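Local coordinates for probable branched-chain amino acid ABC transporter, amino acid binding protein (Thermus thermophilus, PDB 3LKB) that probably binds branched-chain amino acids such as valine and delivers them to an ABC transporter for uptake into the cell, at residues A295-R307 against V316-F329. The protein carries 2 engineered substitutions. Numbering follows the deposited sequence.
Engineered in segment 295-307: Ala295 (natural residue Ser).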
# COMPACT_ATOMS: atom_id res chain seq x y z
N ALA A 295 15.72 13.74 -6.63
CA ALA A 295 16.65 14.39 -7.58
C ALA A 295 17.13 15.75 -7.08
O ALA A 295 18.31 16.05 -7.17
CB ALA A 295 16.02 14.52 -8.97
N ILE A 296 16.22 16.55 -6.51
CA ILE A 296 16.61 17.85 -5.97
C ILE A 296 17.66 17.65 -4.85
O ILE A 296 18.74 18.28 -4.91
CB ILE A 296 15.42 18.70 -5.51
CG1 ILE A 296 14.51 18.99 -6.70
CG2 ILE A 296 15.92 20.04 -4.85
CD1 ILE A 296 13.27 19.85 -6.43
N ALA A 297 17.36 16.74 -3.91
CA ALA A 297 18.23 16.39 -2.78
C ALA A 297 19.56 15.91 -3.28
O ALA A 297 20.59 16.41 -2.88
CB ALA A 297 17.59 15.33 -1.90
N VAL A 298 19.54 14.92 -4.16
CA VAL A 298 20.78 14.44 -4.68
C VAL A 298 21.52 15.56 -5.44
O VAL A 298 22.74 15.71 -5.33
CB VAL A 298 20.60 13.17 -5.52
CG1 VAL A 298 21.93 12.82 -6.25
CG2 VAL A 298 20.10 12.04 -4.63
N GLU A 299 20.82 16.39 -6.19
CA GLU A 299 21.60 17.46 -6.85
C GLU A 299 22.19 18.48 -5.86
O GLU A 299 23.26 19.01 -6.09
CB GLU A 299 20.81 18.12 -7.99
CG GLU A 299 21.42 19.42 -8.59
CD GLU A 299 22.63 19.19 -9.49
OE1 GLU A 299 23.01 18.02 -9.65
OE2 GLU A 299 23.20 20.18 -10.04
N ALA A 300 21.52 18.78 -4.76
CA ALA A 300 22.09 19.74 -3.81
C ALA A 300 23.28 19.14 -3.05
O ALA A 300 24.25 19.87 -2.78
CB ALA A 300 21.06 20.24 -2.85
N ILE A 301 23.25 17.86 -2.71
CA ILE A 301 24.38 17.13 -2.16
C ILE A 301 25.61 17.17 -3.09
O ILE A 301 26.71 17.34 -2.66
CB ILE A 301 24.04 15.63 -1.76
CG1 ILE A 301 23.07 15.49 -0.61
CG2 ILE A 301 25.24 14.85 -1.50
CD1 ILE A 301 22.50 16.67 -0.25
N ARG A 302 25.37 17.01 -4.37
CA ARG A 302 26.40 17.06 -5.36
C ARG A 302 27.04 18.43 -5.46
O ARG A 302 28.21 18.54 -5.50
CB ARG A 302 25.89 16.60 -6.74
CG ARG A 302 26.96 16.44 -7.75
CD ARG A 302 26.49 16.32 -9.14
NE ARG A 302 25.90 17.52 -9.58
CZ ARG A 302 26.52 18.55 -10.12
NH1 ARG A 302 27.80 18.53 -10.32
NH2 ARG A 302 25.83 19.58 -10.44
N ARG A 303 26.23 19.46 -5.47
CA ARG A 303 26.71 20.81 -5.45
C ARG A 303 27.43 21.15 -4.17
O ARG A 303 28.45 21.75 -4.19
CB ARG A 303 25.62 21.79 -5.77
CG ARG A 303 25.29 21.84 -7.20
CD ARG A 303 23.93 22.24 -7.37
NE ARG A 303 23.43 22.22 -8.71
CZ ARG A 303 22.81 23.22 -9.25
NH1 ARG A 303 22.73 24.30 -8.59
NH2 ARG A 303 22.31 23.13 -10.44
N ALA A 304 26.92 20.71 -3.06
CA ALA A 304 27.67 20.81 -1.83
C ALA A 304 29.08 20.16 -1.94
O ALA A 304 30.06 20.70 -1.39
CB ALA A 304 26.86 20.23 -0.61
N GLN A 305 29.21 19.03 -2.65
CA GLN A 305 30.52 18.36 -2.66
C GLN A 305 31.49 19.09 -3.52
O GLN A 305 32.67 19.18 -3.19
CB GLN A 305 30.43 16.94 -3.16
CG GLN A 305 30.43 15.97 -2.04
CD GLN A 305 31.79 15.36 -1.73
OE1 GLN A 305 32.28 15.45 -0.59
NE2 GLN A 305 32.37 14.69 -2.72
N GLU A 306 30.99 19.55 -4.65
CA GLU A 306 31.78 20.30 -5.59
C GLU A 306 32.28 21.61 -4.96
O GLU A 306 33.46 21.90 -5.04
CB GLU A 306 30.94 20.52 -6.85
CG GLU A 306 31.19 21.82 -7.63
CD GLU A 306 29.88 22.39 -8.24
OE1 GLU A 306 29.06 23.00 -7.47
OE2 GLU A 306 29.70 22.22 -9.50
N ARG A 307 31.41 22.36 -4.29
CA ARG A 307 31.79 23.66 -3.74
C ARG A 307 32.61 23.50 -2.45
O ARG A 307 33.71 24.03 -2.36
CB ARG A 307 30.57 24.57 -3.52
CG ARG A 307 30.73 26.07 -3.85
CD ARG A 307 29.32 26.80 -3.93
NE ARG A 307 28.52 26.42 -5.13
CZ ARG A 307 27.19 26.52 -5.29
NH1 ARG A 307 26.41 27.01 -4.33
NH2 ARG A 307 26.63 26.12 -6.44
N VAL A 316 24.48 21.97 2.14
CA VAL A 316 23.33 21.59 1.32
C VAL A 316 22.35 22.75 1.21
O VAL A 316 21.83 23.01 0.11
CB VAL A 316 22.59 20.38 1.89
CG1 VAL A 316 21.17 20.32 1.38
CG2 VAL A 316 23.32 19.13 1.54
N TYR A 317 22.13 23.45 2.33
CA TYR A 317 21.35 24.68 2.32
C TYR A 317 21.88 25.67 1.25
O TYR A 317 21.10 26.18 0.42
CB TYR A 317 21.21 25.29 3.73
CG TYR A 317 20.53 26.67 3.74
CD1 TYR A 317 19.14 26.78 3.72
CD2 TYR A 317 21.27 27.84 3.75
CE1 TYR A 317 18.50 28.03 3.70
CE2 TYR A 317 20.64 29.10 3.73
CZ TYR A 317 19.25 29.18 3.69
OH TYR A 317 18.59 30.39 3.65
N GLN A 318 23.20 25.88 1.23
CA GLN A 318 23.86 26.89 0.36
C GLN A 318 23.76 26.49 -1.08
O GLN A 318 23.62 27.32 -1.97
CB GLN A 318 25.34 27.08 0.72
CG GLN A 318 25.62 27.72 2.10
CD GLN A 318 25.03 29.13 2.20
OE1 GLN A 318 25.01 29.87 1.21
NE2 GLN A 318 24.54 29.50 3.39
N ALA A 319 23.85 25.19 -1.32
CA ALA A 319 23.63 24.65 -2.67
C ALA A 319 22.19 24.91 -3.14
O ALA A 319 21.98 25.28 -4.27
CB ALA A 319 23.94 23.16 -2.69
N ILE A 320 21.19 24.78 -2.27
CA ILE A 320 19.80 24.99 -2.69
C ILE A 320 19.47 26.45 -3.01
O ILE A 320 18.81 26.71 -4.01
CB ILE A 320 18.81 24.45 -1.61
CG1 ILE A 320 18.80 22.91 -1.61
CG2 ILE A 320 17.40 25.09 -1.69
CD1 ILE A 320 18.29 22.42 -0.30
N VAL A 321 19.94 27.39 -2.18
CA VAL A 321 19.63 28.82 -2.34
C VAL A 321 20.48 29.47 -3.41
O VAL A 321 20.23 30.61 -3.78
CB VAL A 321 19.74 29.66 -1.01
CG1 VAL A 321 18.84 29.12 0.09
CG2 VAL A 321 21.17 29.70 -0.49
N GLY A 322 21.51 28.77 -3.88
CA GLY A 322 22.23 29.17 -5.08
C GLY A 322 21.71 28.52 -6.37
O GLY A 322 22.30 28.73 -7.46
N MET A 323 20.64 27.73 -6.27
CA MET A 323 20.08 26.96 -7.41
C MET A 323 19.12 27.84 -8.21
O MET A 323 17.89 27.63 -8.19
CB MET A 323 19.36 25.72 -6.88
CG MET A 323 19.11 24.53 -7.83
SD MET A 323 18.26 23.13 -6.94
CE MET A 323 19.66 22.20 -6.40
N ASN A 324 19.68 28.86 -8.88
CA ASN A 324 18.88 29.81 -9.67
C ASN A 324 19.58 30.39 -10.89
O ASN A 324 20.81 30.24 -11.07
CB ASN A 324 18.38 30.95 -8.79
CG ASN A 324 19.49 31.56 -7.97
OD1 ASN A 324 20.41 32.19 -8.50
ND2 ASN A 324 19.42 31.37 -6.68
N GLY A 325 18.80 31.05 -11.73
CA GLY A 325 19.32 31.57 -13.01
C GLY A 325 19.84 30.47 -13.91
O GLY A 325 19.21 29.44 -14.06
N PRO A 326 20.99 30.70 -14.54
CA PRO A 326 21.71 29.70 -15.34
C PRO A 326 22.22 28.54 -14.47
O PRO A 326 22.71 27.55 -14.99
CB PRO A 326 22.97 30.47 -15.85
CG PRO A 326 22.72 31.89 -15.54
CD PRO A 326 21.64 32.02 -14.53
N ASN A 327 22.14 28.69 -13.15
CA ASN A 327 22.57 27.64 -12.22
C ASN A 327 21.33 26.89 -11.66
O ASN A 327 21.39 26.22 -10.62
CB ASN A 327 23.38 28.29 -11.09
CG ASN A 327 24.22 27.29 -10.29
OD1 ASN A 327 24.27 27.34 -9.03
ND2 ASN A 327 24.87 26.38 -10.99
N ALA A 328 20.21 26.99 -12.38
CA ALA A 328 19.00 26.30 -11.99
C ALA A 328 19.12 24.81 -12.30
O ALA A 328 19.97 24.39 -13.09
CB ALA A 328 17.78 26.88 -12.70
N PHE A 329 18.25 24.01 -11.68
CA PHE A 329 18.27 22.60 -11.89
C PHE A 329 17.14 22.25 -12.87
O PHE A 329 15.96 22.59 -12.66
CB PHE A 329 18.17 21.88 -10.52
CG PHE A 329 18.19 20.39 -10.60
CD1 PHE A 329 19.15 19.72 -11.37
CD2 PHE A 329 17.27 19.64 -9.87
CE1 PHE A 329 19.16 18.31 -11.45
CE2 PHE A 329 17.25 18.24 -9.92
CZ PHE A 329 18.20 17.58 -10.72
O HOH W 1 23.56 25.91 -6.03
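Ala300 and Ala319 pack against each other where two helices of a periplasmic binding protein lobe cross. The segment axes of 295-307 and 316-321 come within 7.9 Å, at 107° between their directions. Alanines on both helices, Ala300, Ala304 and Ala319, let the axes come this near. The CB of Ala319 lies 3.3 Å from the backbone O of Ala300, and the CB of Ala300 meets Ile320 CG1 at 3.7 Å. Val316 and the methyl end of Met323 extend this apolar, buried core. The other side of helix 295-307 is turned to strands 6-14 and 47-55, so the helix lies between these strands and helix 316-321 with its following loop.

Toward the start of 295-307, the ring of Phe329 turns one face to Glu299. Glu299 CB sits over the ring centre, 3.8 Å from the centroid, in a CH-pi contact. With CG anti to the backbone N (chi1 170°) and a bend at chi2, the carboxylate runs nearly parallel to the ring and meets Arg302 and Arg303 in a salt-bridge network.

The polar side is looser and holds a bridging water. Arg303 reaches end-on to the loop, and its NH1 and NH2 both donate to Asn327 O, with NH1 at 3.1 Å. With an alanine here both donors go, and the loop carbonyl is likely to be left without its mate and Glu299 with one positive partner fewer. Arg307, at the exposed end, joins through the water, which accepts from Arg303 NH1 and from Arg307 NH2, each at 3.1 Å.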